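Toxin-like protein (Paenibacillus larvae subsp. larvae BRL-230010, PDB 5DZQ) probably transfers ADP-ribose from NAD+ to a target protein, as expected of a C3-like mono-ADP-ribosyltransferase toxin. Local coordinates at residues B[94-102]-B[147-157]; B[110-121]-B[194-205]. All coordinates share one frame; numbering follows the deposited sequence.

Interaction 1. Residues B[94-102]-B[147-157]; sequences YRGDDTSIF and QQFAMRPVLTT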
loop_
_atom_site.group_PDB
_atom_site.type_symbol
_atom_site.label_atom_id
_atom_site.label_comp_id
_atom_site.label_asym_id
_atom_site.label_seq_id
_atom_site.Cartn_x
_atom_site.Cartn_y
_atom_site.Cartn_z
ATOM N N TYR B 94 -5.376 -7.172 -13.257
ATOM C CA TYR B 94 -4.197 -6.320 -13.364
ATOM C C TYR B 94 -3.686 -5.828 -12.018
ATOM O O TYR B 94 -4.420 -5.848 -11.023
ATOM C CB TYR B 94 -4.487 -5.118 -14.267
ATOM C CG TYR B 94 -5.321 -4.024 -13.649
ATOM C CD1 TYR B 94 -6.709 -4.066 -13.691
ATOM C CD2 TYR B 94 -4.718 -2.930 -13.049
ATOM C CE1 TYR B 94 -7.466 -3.046 -13.128
ATOM C CE2 TYR B 94 -5.464 -1.922 -12.491
ATOM C CZ TYR B 94 -6.833 -1.986 -12.538
ATOM O OH TYR B 94 -7.566 -0.961 -11.997
ATOM N N ARG B 95 -2.429 -5.377 -12.037
ATOM C CA ARG B 95 -1.679 -4.845 -10.883
ATOM C C ARG B 95 -0.820 -3.690 -11.328
ATOM O O ARG B 95 -0.085 -3.832 -12.297
ATOM C CB ARG B 95 -0.719 -5.888 -10.297
ATOM C CG ARG B 95 -1.268 -6.834 -9.291
ATOM C CD ARG B 95 -0.107 -7.402 -8.492
ATOM N NE ARG B 95 0.663 -6.323 -7.876
ATOM C CZ ARG B 95 0.323 -5.719 -6.738
ATOM N NH1 ARG B 95 -0.774 -6.092 -6.082
ATOM N NH2 ARG B 95 1.074 -4.738 -6.255
ATOM N N GLY B 96 -0.846 -2.573 -10.609
ATOM C CA GLY B 96 0.167 -1.547 -10.804
ATOM C C GLY B 96 1.311 -1.804 -9.835
ATOM O O GLY B 96 1.106 -2.405 -8.783
ATOM N N ASP B 97 2.520 -1.380 -10.183
ATOM C CA ASP B 97 3.646 -1.503 -9.255
ATOM C C ASP B 97 4.624 -0.371 -9.514
ATOM O O ASP B 97 4.641 0.204 -10.606
ATOM C CB ASP B 97 4.352 -2.864 -9.403
ATOM C CG ASP B 97 3.597 -4.007 -8.730
ATOM O OD1 ASP B 97 3.523 -4.023 -7.474
ATOM O OD2 ASP B 97 3.089 -4.901 -9.455
ATOM N N ASP B 98 5.435 -0.022 -8.515
ATOM C CA ASP B 98 6.530 0.889 -8.783
ATOM C C ASP B 98 7.727 0.065 -9.233
ATOM O O ASP B 98 7.681 -1.166 -9.244
ATOM C CB ASP B 98 6.861 1.768 -7.563
ATOM C CG ASP B 98 7.168 0.965 -6.309
ATOM O OD1 ASP B 98 7.933 -0.021 -6.383
ATOM O OD2 ASP B 98 6.651 1.345 -5.233
ATOM N N THR B 99 8.797 0.744 -9.600
ATOM C CA THR B 99 9.925 0.089 -10.238
ATOM C C THR B 99 10.748 -0.797 -9.292
ATOM O O THR B 99 11.629 -1.531 -9.741
ATOM C CB THR B 99 10.845 1.129 -10.862
ATOM O OG1 THR B 99 12.070 0.500 -11.253
ATOM C CG2 THR B 99 11.148 2.220 -9.847
ATOM N N SER B 100 10.458 -0.735 -7.993
ATOM C CA SER B 100 11.210 -1.512 -7.006
ATOM C C SER B 100 11.038 -3.016 -7.215
ATOM O O SER B 100 11.880 -3.799 -6.783
ATOM C CB SER B 100 10.796 -1.128 -5.576
ATOM O OG SER B 100 9.463 -1.527 -5.288
ATOM N N ILE B 101 9.968 -3.427 -7.895
ATOM C CA ILE B 101 9.763 -4.854 -8.152
ATOM C C ILE B 101 10.849 -5.449 -9.051
ATOM O O ILE B 101 10.934 -6.670 -9.192
ATOM C CB ILE B 101 8.403 -5.135 -8.810
ATOM C CG1 ILE B 101 8.334 -4.484 -10.193
ATOM C CG2 ILE B 101 7.258 -4.671 -7.910
ATOM C CD1 ILE B 101 7.120 -4.905 -10.990
ATOM N N PHE B 102 11.669 -4.595 -9.655
ATOM C CA PHE B 102 12.722 -5.047 -10.564
ATOM C C PHE B 102 14.074 -5.251 -9.878
ATOM O O PHE B 102 14.980 -5.832 -10.471
ATOM C CB PHE B 102 12.909 -4.054 -11.714
ATOM C CG PHE B 102 11.697 -3.901 -12.584
ATOM C CD1 PHE B 102 10.989 -5.015 -13.008
ATOM C CD2 PHE B 102 11.255 -2.644 -12.955
ATOM C CE1 PHE B 102 9.861 -4.874 -13.808
ATOM C CE2 PHE B 102 10.123 -2.495 -13.750
ATOM C CZ PHE B 102 9.432 -3.615 -14.176
ATOM N N GLN B 147 -12.904 1.163 -15.722
ATOM C CA GLN B 147 -11.606 1.835 -15.580
ATOM C C GLN B 147 -10.475 0.893 -15.235
ATOM O O GLN B 147 -10.681 -0.091 -14.522
ATOM C CB GLN B 147 -11.646 2.904 -14.485
ATOM C CG GLN B 147 -12.767 3.878 -14.585
ATOM C CD GLN B 147 -12.932 4.679 -13.307
ATOM O OE1 GLN B 147 -12.379 5.763 -13.174
ATOM N NE2 GLN B 147 -13.692 4.142 -12.360
ATOM N N GLN B 148 -9.283 1.209 -15.741
ATOM C CA GLN B 148 -8.046 0.546 -15.314
ATOM C C GLN B 148 -7.128 1.599 -14.712
ATOM O O GLN B 148 -6.751 2.551 -15.391
ATOM C CB GLN B 148 -7.368 -0.152 -16.493
ATOM C CG GLN B 148 -6.142 -1.017 -16.115
ATOM C CD GLN B 148 -5.529 -1.695 -17.332
ATOM O OE1 GLN B 148 -5.523 -2.928 -17.458
ATOM N NE2 GLN B 148 -5.007 -0.891 -18.232
ATOM N N PHE B 149 -6.772 1.448 -13.442
ATOM C CA PHE B 149 -5.987 2.482 -12.766
ATOM C C PHE B 149 -4.511 2.163 -12.938
ATOM O O PHE B 149 -3.955 1.309 -12.246
ATOM C CB PHE B 149 -6.377 2.583 -11.286
ATOM C CG PHE B 149 -7.792 3.040 -11.077
ATOM C CD1 PHE B 149 -8.128 4.381 -11.210
ATOM C CD2 PHE B 149 -8.793 2.127 -10.793
ATOM C CE1 PHE B 149 -9.436 4.807 -11.049
ATOM C CE2 PHE B 149 -10.103 2.544 -10.633
ATOM C CZ PHE B 149 -10.424 3.886 -10.760
ATOM N N ALA B 150 -3.899 2.849 -13.891
ATOM C CA ALA B 150 -2.563 2.526 -14.368
ATOM C C ALA B 150 -1.605 3.702 -14.159
ATOM O O ALA B 150 -0.780 4.001 -15.016
ATOM C CB ALA B 150 -2.623 2.135 -15.857
ATOM N N MET B 151 -1.715 4.367 -13.012
ATOM C CA MET B 151 -0.911 5.557 -12.776
ATOM C C MET B 151 0.512 5.219 -12.313
ATOM O O MET B 151 1.420 6.039 -12.434
ATOM C CB MET B 151 -1.588 6.465 -11.738
ATOM C CG MET B 151 -3.026 6.826 -12.085
ATOM S SD MET B 151 -4.229 5.575 -11.566
ATOM C CE MET B 151 -3.919 5.489 -9.803
ATOM N N ARG B 152 0.707 4.025 -11.763
ATOM C CA ARG B 152 2.048 3.634 -11.330
ATOM C C ARG B 152 2.870 3.266 -12.565
ATOM O O ARG B 152 2.295 2.956 -13.613
ATOM C CB ARG B 152 1.964 2.494 -10.321
ATOM C CG ARG B 152 1.010 2.842 -9.161
ATOM C CD ARG B 152 1.402 2.190 -7.860
ATOM N NE ARG B 152 0.798 0.877 -7.696
ATOM C CZ ARG B 152 -0.288 0.636 -6.969
ATOM N NH1 ARG B 152 -0.897 1.628 -6.330
ATOM N NH2 ARG B 152 -0.765 -0.601 -6.880
ATOM N N PRO B 153 4.213 3.339 -12.460
ATOM C CA PRO B 153 5.043 3.170 -13.661
ATOM C C PRO B 153 4.950 1.784 -14.307
ATOM O O PRO B 153 5.172 1.656 -15.510
ATOM C CB PRO B 153 6.471 3.443 -13.151
ATOM C CG PRO B 153 6.397 3.382 -11.646
ATOM C CD PRO B 153 5.002 3.785 -11.293
ATOM N N VAL B 154 4.629 0.763 -13.532
ATOM C CA VAL B 154 4.531 -0.578 -14.090
ATOM C C VAL B 154 3.095 -1.077 -14.038
ATOM O O VAL B 154 2.400 -0.894 -13.043
ATOM C CB VAL B 154 5.444 -1.561 -13.342
ATOM C CG1 VAL B 154 5.412 -2.932 -14.022
ATOM C CG2 VAL B 154 6.862 -1.013 -13.316
ATOM N N LEU B 155 2.646 -1.680 -15.132
ATOM C CA LEU B 155 1.322 -2.270 -15.181
ATOM C C LEU B 155 1.456 -3.710 -15.646
ATOM O O LEU B 155 2.002 -3.979 -16.719
ATOM C CB LEU B 155 0.406 -1.467 -16.121
ATOM C CG LEU B 155 -1.108 -1.720 -16.215
ATOM C CD1 LEU B 155 -1.467 -3.005 -16.905
ATOM C CD2 LEU B 155 -1.791 -1.663 -14.852
ATOM N N THR B 156 0.942 -4.633 -14.845
ATOM C CA THR B 156 0.935 -6.048 -15.201
ATOM C C THR B 156 -0.493 -6.511 -15.431
ATOM O O THR B 156 -1.338 -6.311 -14.577
ATOM C CB THR B 156 1.570 -6.915 -14.087
ATOM O OG1 THR B 156 2.895 -6.444 -13.814
ATOM C CG2 THR B 156 1.628 -8.373 -14.511
ATOM N N THR B 157 -0.781 -7.107 -16.584
ATOM C CA THR B 157 -2.062 -7.794 -16.735
ATOM C C THR B 157 -1.804 -9.293 -16.697
ATOM O O THR B 157 -0.794 -9.762 -17.216
ATOM C CB THR B 157 -2.795 -7.421 -18.044
ATOM O OG1 THR B 157 -1.891 -7.509 -19.148
ATOM C CG2 THR B 157 -3.357 -6.012 -17.963
HETATM O O HOH W 1 -9.979 -1.367 -11.499
HETATM O O HOH W 2 2.699 -4.515 -11.984
#
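The carbonyl oxygen of Arg-95 takes two hydrogens: one from Thr-156 N, 2.9 Å from Arg-95 O and almost straight at 177°, the other from a water. That water also donates to Asp-97 OD2 and accepts from Thr-156 OG1, so it ties side chains of both strands to the backbone between them. Strands 94-97 and 154-157 run antiparallel; Arg-95 with Thr-156 and Asp-97 with Val-154 are the hydrogen-bonded pairs, all four side chains on one face. There Arg-95 grips the Asp-97 carboxylate side-on, NE to OD2 and NH2 to OD1, the NH2–OD1 distance being 2.8 Å. On the same face the two branches of Val-154 diverge: CG1 meets Ile-101 CD1 tip to tip, while CG2 lies 3.6 Å from Phe-102 CE2, a fitting place for a short, forked apolar residue.

On the other face of the sheet Gly-96 has no side chain, and there the guanidinium of Arg-152 comes in. Arg-152 NH2 donates to Gly-96 O at 3.2 Å from well above the carbonyl plane; bends in the middle of the arginine chain place the guanidinium with its edge toward that oxygen. Tyr-94 stands on this face too. With CG lodged between the backbone N and carbonyl carbon (chi1 76°), its ring reaches the loop of 147-153: Gln-148 CG sits over the ring centre, 3.6 Å from the centroid, in a CH-pi contact, and Tyr-94 OH receives a straight bond from Phe-149 N at 2.9 Å. A tyrosine thus supplies both a flat apolar surface and an acceptor for a loop amide. The Tyr-Arg-Gly strand, with Arg-95 NH1 bonded to Ser-140 O, is consistent with the arginine strand of the R-S-E signature that lines the NAD+ cleft in C3-like ADP-ribosyltransferases.

Interaction 2. Residues B[110-121]-B[194-205]; sequences IYQGNKVNRELF and MYIIVNKGSETI
The Phe-121 ring and the Arg-118 guanidinium each have one face covered by Ile-196: CG1 over the centre of the ring, 3.7 Å from the centroid, and CD1 over the guanidinium, offset toward its rim. At the ring edge are Met-194 O and Ile-205 CG2, and at the guanidinium edge is the carboxylate of Glu-203. Phe-121 gets there with CG anti to the backbone N (chi1 179°), which carries the ring from the helix toward strand 194-198, where Phe-121 CZ comes 3.6 Å from Tyr-195 CA.

Arg-118 meets Glu-203 end-on in a salt bridge, the two planes turned 43° apart. NH1 reaches the syn lone pair of Glu-203 OE1 at 2.7 Å, and NH2 approaches Glu-203 OE2 at 3.0 Å from above the carboxylate plane. OE1 has a second donor, Val-116 N, also at 2.7 Å but on the anti side, and NH1 is shared with Val-116 O. A long, extended glutamate suits this place, since from its strand it satisfies a backbone amide and an arginine together.

Two beta hairpins are joined here. The small one, 111-116, turns through a type II' turn from Gln-112 to Lys-115, Gly-113 taking its positive phi, and leads to helix 118-128, whose N-cap is Asn-117. The larger is the end of strands 187-198 and 203-211, its turn beside a bound magnesium ion near Ser-202.

Between them Val-116 CG1 meets Ile-196 CD1 tip to tip, and Ile-205 CD1 packs 3.7 Å from Ile-110 CG1. Beyond this apolar patch the Tyr-111 hydroxyl donates to Glu-203 O, 2.6 Å from Tyr-111 OH, and a water bridges Asn-114 O to Glu-203 N.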
loop_
_atom_site.group_PDB
_atom_site.type_symbol
_atom_site.label_atom_id
_atom_site.label_comp_id
_atom_site.label_asym_id
_atom_site.label_seq_id
_atom_site.Cartn_x
_atom_site.Cartn_y
_atom_site.Cartn_z
ATOM N N ILE B 110 15.997 2.485 -14.587
ATOM C CA ILE B 110 15.091 2.081 -15.667
ATOM C C ILE B 110 14.312 3.276 -16.216
ATOM O O ILE B 110 13.873 3.264 -17.364
ATOM C CB ILE B 110 14.109 0.980 -15.209
ATOM C CG1 ILE B 110 13.432 0.331 -16.419
ATOM C CG2 ILE B 110 13.090 1.527 -14.216
ATOM C CD1 ILE B 110 14.406 -0.166 -17.471
ATOM N N TYR B 111 14.149 4.302 -15.388
ATOM C CA TYR B 111 13.607 5.576 -15.833
ATOM C C TYR B 111 14.679 6.654 -15.796
ATOM O O TYR B 111 15.453 6.744 -14.844
ATOM C CB TYR B 111 12.413 5.991 -14.972
ATOM C CG TYR B 111 11.103 5.355 -15.393
ATOM C CD1 TYR B 111 10.285 5.958 -16.347
ATOM C CD2 TYR B 111 10.688 4.155 -14.839
ATOM C CE1 TYR B 111 9.083 5.371 -16.737
ATOM C CE2 TYR B 111 9.492 3.562 -15.219
ATOM C CZ TYR B 111 8.694 4.174 -16.164
ATOM O OH TYR B 111 7.514 3.575 -16.532
ATOM N N GLN B 112 14.731 7.452 -16.853
ATOM C CA GLN B 112 15.573 8.639 -16.888
ATOM C C GLN B 112 14.647 9.835 -17.034
ATOM O O GLN B 112 14.184 10.143 -18.136
ATOM C CB GLN B 112 16.580 8.585 -18.042
ATOM C CG GLN B 112 17.596 7.457 -17.953
ATOM N N GLY B 113 14.366 10.501 -15.921
ATOM C CA GLY B 113 13.341 11.524 -15.916
ATOM C C GLY B 113 11.995 10.839 -16.058
ATOM O O GLY B 113 11.669 9.946 -15.284
ATOM N N ASN B 114 11.225 11.238 -17.064
ATOM C CA ASN B 114 9.896 10.671 -17.274
ATOM C C ASN B 114 9.834 9.631 -18.385
ATOM O O ASN B 114 8.752 9.158 -18.728
ATOM C CB ASN B 114 8.894 11.781 -17.574
ATOM C CG ASN B 114 8.663 12.683 -16.386
ATOM O OD1 ASN B 114 8.816 12.263 -15.237
ATOM N ND2 ASN B 114 8.301 13.933 -16.653
ATOM N N LYS B 115 10.987 9.273 -18.942
ATOM C CA LYS B 115 11.035 8.276 -20.010
ATOM C C LYS B 115 11.764 7.009 -19.578
ATOM O O LYS B 115 12.666 7.063 -18.744
ATOM C CB LYS B 115 11.701 8.869 -21.249
ATOM C CG LYS B 115 10.882 9.966 -21.904
ATOM C CD LYS B 115 11.570 10.493 -23.148
ATOM C CE LYS B 115 10.677 11.459 -23.909
ATOM N NZ LYS B 115 11.317 11.894 -25.187
ATOM N N VAL B 116 11.370 5.871 -20.142
ATOM C CA VAL B 116 12.059 4.611 -19.886
ATOM C C VAL B 116 13.406 4.580 -20.593
ATOM O O VAL B 116 13.494 4.875 -21.784
ATOM C CB VAL B 116 11.238 3.392 -20.353
ATOM C CG1 VAL B 116 11.990 2.095 -20.059
ATOM C CG2 VAL B 116 9.885 3.379 -19.691
ATOM N N ASN B 117 14.446 4.230 -19.842
ATOM C CA ASN B 117 15.780 4.002 -20.388
ATOM C C ASN B 117 15.741 2.865 -21.410
ATOM O O ASN B 117 15.597 1.696 -21.045
ATOM C CB ASN B 117 16.761 3.689 -19.247
ATOM C CG ASN B 117 18.210 3.716 -19.690
ATOM O OD1 ASN B 117 18.561 3.199 -20.750
ATOM N ND2 ASN B 117 19.066 4.318 -18.869
ATOM N N ARG B 118 15.866 3.207 -22.687
ATOM C CA ARG B 118 15.670 2.232 -23.754
ATOM C C ARG B 118 16.698 1.098 -23.730
ATOM O O ARG B 118 16.339 -0.074 -23.865
ATOM C CB ARG B 118 15.687 2.929 -25.110
ATOM C CG ARG B 118 14.465 3.819 -25.367
ATOM C CD ARG B 118 13.164 3.098 -25.025
ATOM N NE ARG B 118 11.975 3.786 -25.546
ATOM C CZ ARG B 118 11.221 4.644 -24.851
ATOM N NH1 ARG B 118 11.520 4.953 -23.594
ATOM N NH2 ARG B 118 10.167 5.207 -25.419
ATOM N N GLU B 119 17.971 1.438 -23.548
ATOM C CA GLU B 119 19.011 0.416 -23.520
ATOM C C GLU B 119 18.836 -0.508 -22.322
ATOM O O GLU B 119 18.957 -1.727 -22.444
ATOM C CB GLU B 119 20.404 1.046 -23.496
ATOM C CG GLU B 119 21.517 0.044 -23.772
ATOM C CD GLU B 119 22.903 0.621 -23.553
ATOM O OE1 GLU B 119 23.309 1.523 -24.320
ATOM O OE2 GLU B 119 23.584 0.168 -22.608
ATOM N N LEU B 120 18.533 0.064 -21.162
ATOM C CA LEU B 120 18.349 -0.749 -19.974
ATOM C C LEU B 120 17.056 -1.560 -20.028
ATOM O O LEU B 120 16.980 -2.646 -19.444
ATOM C CB LEU B 120 18.358 0.118 -18.713
ATOM C CG LEU B 120 18.634 -0.691 -17.442
ATOM C CD1 LEU B 120 20.082 -1.191 -17.423
ATOM C CD2 LEU B 120 18.309 0.099 -16.179
ATOM N N PHE B 121 16.032 -1.041 -20.709
ATOM C CA PHE B 121 14.791 -1.796 -20.831
ATOM C C PHE B 121 15.052 -3.080 -21.603
ATOM O O PHE B 121 14.563 -4.151 -21.235
ATOM C CB PHE B 121 13.699 -0.979 -21.520
ATOM C CG PHE B 121 12.407 -1.732 -21.699
ATOM C CD1 PHE B 121 11.556 -1.946 -20.621
ATOM C CD2 PHE B 121 12.040 -2.223 -22.942
ATOM C CE1 PHE B 121 10.367 -2.638 -20.782
ATOM C CE2 PHE B 121 10.847 -2.919 -23.107
ATOM C CZ PHE B 121 10.012 -3.126 -22.026
ATOM N N MET B 194 6.488 -8.051 -22.993
ATOM C CA MET B 194 6.901 -6.918 -22.182
ATOM C C MET B 194 7.227 -5.735 -23.084
ATOM O O MET B 194 8.006 -5.879 -24.027
ATOM C CB MET B 194 8.109 -7.314 -21.327
ATOM C CG MET B 194 8.354 -6.458 -20.127
ATOM S SD MET B 194 9.521 -7.275 -19.004
ATOM C CE MET B 194 9.871 -5.923 -17.892
ATOM N N TYR B 195 6.623 -4.577 -22.829
ATOM C CA TYR B 195 6.878 -3.418 -23.684
ATOM C C TYR B 195 6.568 -2.104 -23.007
ATOM O O TYR B 195 5.970 -2.059 -21.931
ATOM C CB TYR B 195 6.075 -3.507 -25.000
ATOM C CG TYR B 195 4.576 -3.709 -24.827
ATOM C CD1 TYR B 195 4.048 -4.988 -24.673
ATOM C CD2 TYR B 195 3.697 -2.637 -24.841
ATOM C CE1 TYR B 195 2.690 -5.189 -24.530
ATOM C CE2 TYR B 195 2.325 -2.827 -24.694
ATOM C CZ TYR B 195 1.833 -4.108 -24.542
ATOM O OH TYR B 195 0.486 -4.320 -24.386
ATOM N N ILE B 196 6.991 -1.030 -23.660
ATOM C CA ILE B 196 6.777 0.317 -23.170
ATOM C C ILE B 196 5.556 0.947 -23.817
ATOM O O ILE B 196 5.474 1.042 -25.036
ATOM C CB ILE B 196 7.996 1.208 -23.459
ATOM C CG1 ILE B 196 9.258 0.622 -22.816
ATOM C CG2 ILE B 196 7.735 2.643 -22.999
ATOM C CD1 ILE B 196 10.539 1.201 -23.387
ATOM N N ILE B 197 4.615 1.398 -23.002
ATOM C CA ILE B 197 3.479 2.144 -23.518
ATOM C C ILE B 197 3.781 3.636 -23.419
ATOM O O ILE B 197 4.040 4.165 -22.333
ATOM C CB ILE B 197 2.184 1.820 -22.756
ATOM C CG1 ILE B 197 1.883 0.324 -22.840
ATOM C CG2 ILE B 197 1.016 2.597 -23.323
ATOM C CD1 ILE B 197 0.646 -0.085 -22.057
ATOM N N VAL B 198 3.768 4.303 -24.563
ATOM C CA VAL B 198 4.064 5.733 -24.632
ATOM C C VAL B 198 2.778 6.533 -24.543
ATOM O O VAL B 198 1.968 6.483 -25.462
ATOM C CB VAL B 198 4.801 6.076 -25.942
ATOM C CG1 VAL B 198 5.151 7.559 -25.985
ATOM C CG2 VAL B 198 6.041 5.223 -26.066
ATOM N N ASN B 199 2.593 7.245 -23.426
ATOM C CA ASN B 199 1.415 8.073 -23.208
ATOM C C ASN B 199 1.743 9.537 -23.461
ATOM O O ASN B 199 2.894 9.872 -23.742
ATOM C CB ASN B 199 0.881 7.910 -21.780
ATOM C CG ASN B 199 0.730 6.459 -21.361
ATOM O OD1 ASN B 199 0.089 5.663 -22.037
ATOM N ND2 ASN B 199 1.314 6.117 -20.223
ATOM N N LYS B 200 0.745 10.410 -23.330
ATOM C CA LYS B 200 0.937 11.838 -23.581
ATOM C C LYS B 200 1.941 12.476 -22.629
ATOM O O LYS B 200 2.705 13.336 -23.038
ATOM C CB LYS B 200 -0.388 12.600 -23.487
ATOM C CG LYS B 200 -1.092 12.817 -24.824
ATOM C CD LYS B 200 -2.346 13.641 -24.617
ATOM C CE LYS B 200 -3.592 12.878 -24.995
ATOM N NZ LYS B 200 -4.770 13.455 -24.305
ATOM N N GLY B 201 1.942 12.066 -21.364
ATOM C CA GLY B 201 2.821 12.698 -20.397
ATOM C C GLY B 201 3.544 11.720 -19.501
ATOM O O GLY B 201 3.969 12.069 -18.404
ATOM N N SER B 202 3.692 10.488 -19.969
ATOM C CA SER B 202 4.336 9.450 -19.172
ATOM C C SER B 202 4.644 8.259 -20.049
ATOM O O SER B 202 4.167 8.173 -21.181
ATOM C CB SER B 202 3.449 9.025 -17.995
ATOM O OG SER B 202 2.207 8.502 -18.450
ATOM N N GLU B 203 5.461 7.354 -19.527
ATOM C CA GLU B 203 5.694 6.071 -20.176
ATOM C C GLU B 203 5.478 4.977 -19.143
ATOM O O GLU B 203 5.920 5.092 -17.998
ATOM C CB GLU B 203 7.106 5.998 -20.772
ATOM C CG GLU B 203 7.335 7.004 -21.891
ATOM C CD GLU B 203 8.610 6.755 -22.666
ATOM O OE1 GLU B 203 9.508 6.066 -22.141
ATOM O OE2 GLU B 203 8.713 7.252 -23.804
ATOM N N THR B 204 4.792 3.919 -19.554
ATOM C CA THR B 204 4.426 2.828 -18.664
ATOM C C THR B 204 5.112 1.532 -19.094
ATOM O O THR B 204 5.113 1.180 -20.275
ATOM C CB THR B 204 2.875 2.616 -18.646
ATOM O OG1 THR B 204 2.218 3.833 -18.259
ATOM C CG2 THR B 204 2.486 1.491 -17.687
ATOM N N ILE B 205 5.701 0.823 -18.141
ATOM C CA ILE B 205 6.265 -0.475 -18.451
ATOM C C ILE B 205 5.139 -1.475 -18.336
ATOM O O ILE B 205 4.537 -1.616 -17.271
ATOM C CB ILE B 205 7.433 -0.834 -17.512
ATOM C CG1 ILE B 205 8.636 0.060 -17.830
ATOM C CG2 ILE B 205 7.807 -2.297 -17.658
ATOM C CD1 ILE B 205 9.710 0.059 -16.753
HETATM O O HOH W 3 6.776 8.443 -17.064
#

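Overall arrangement
Strands 154-160 and 203-211 are neighbours in the five-stranded mixed sheet, and they bring the two interactions together: Pro-153 O and Ile-205 N, and Leu-155 N and Ile-205 O, are probably hydrogen-bonded. Interaction 1 joins strand to strand, chiefly through backbone bonds, and lies nearer the centre of the chain. Interaction 2, farther out, lays a hairpin and helix start against the hairpin end of strands 187-198 and 203-211, with no direct backbone-to-backbone hydrogen bond across it, but side-chain bonds, apolar packing and one bridging water. The salt bridges differ: that of Arg-95 stays within its strand, that of Arg-118 crosses the contact. Both contacts are partly buried, and Thr-99 packs on Ile-110 where they meet.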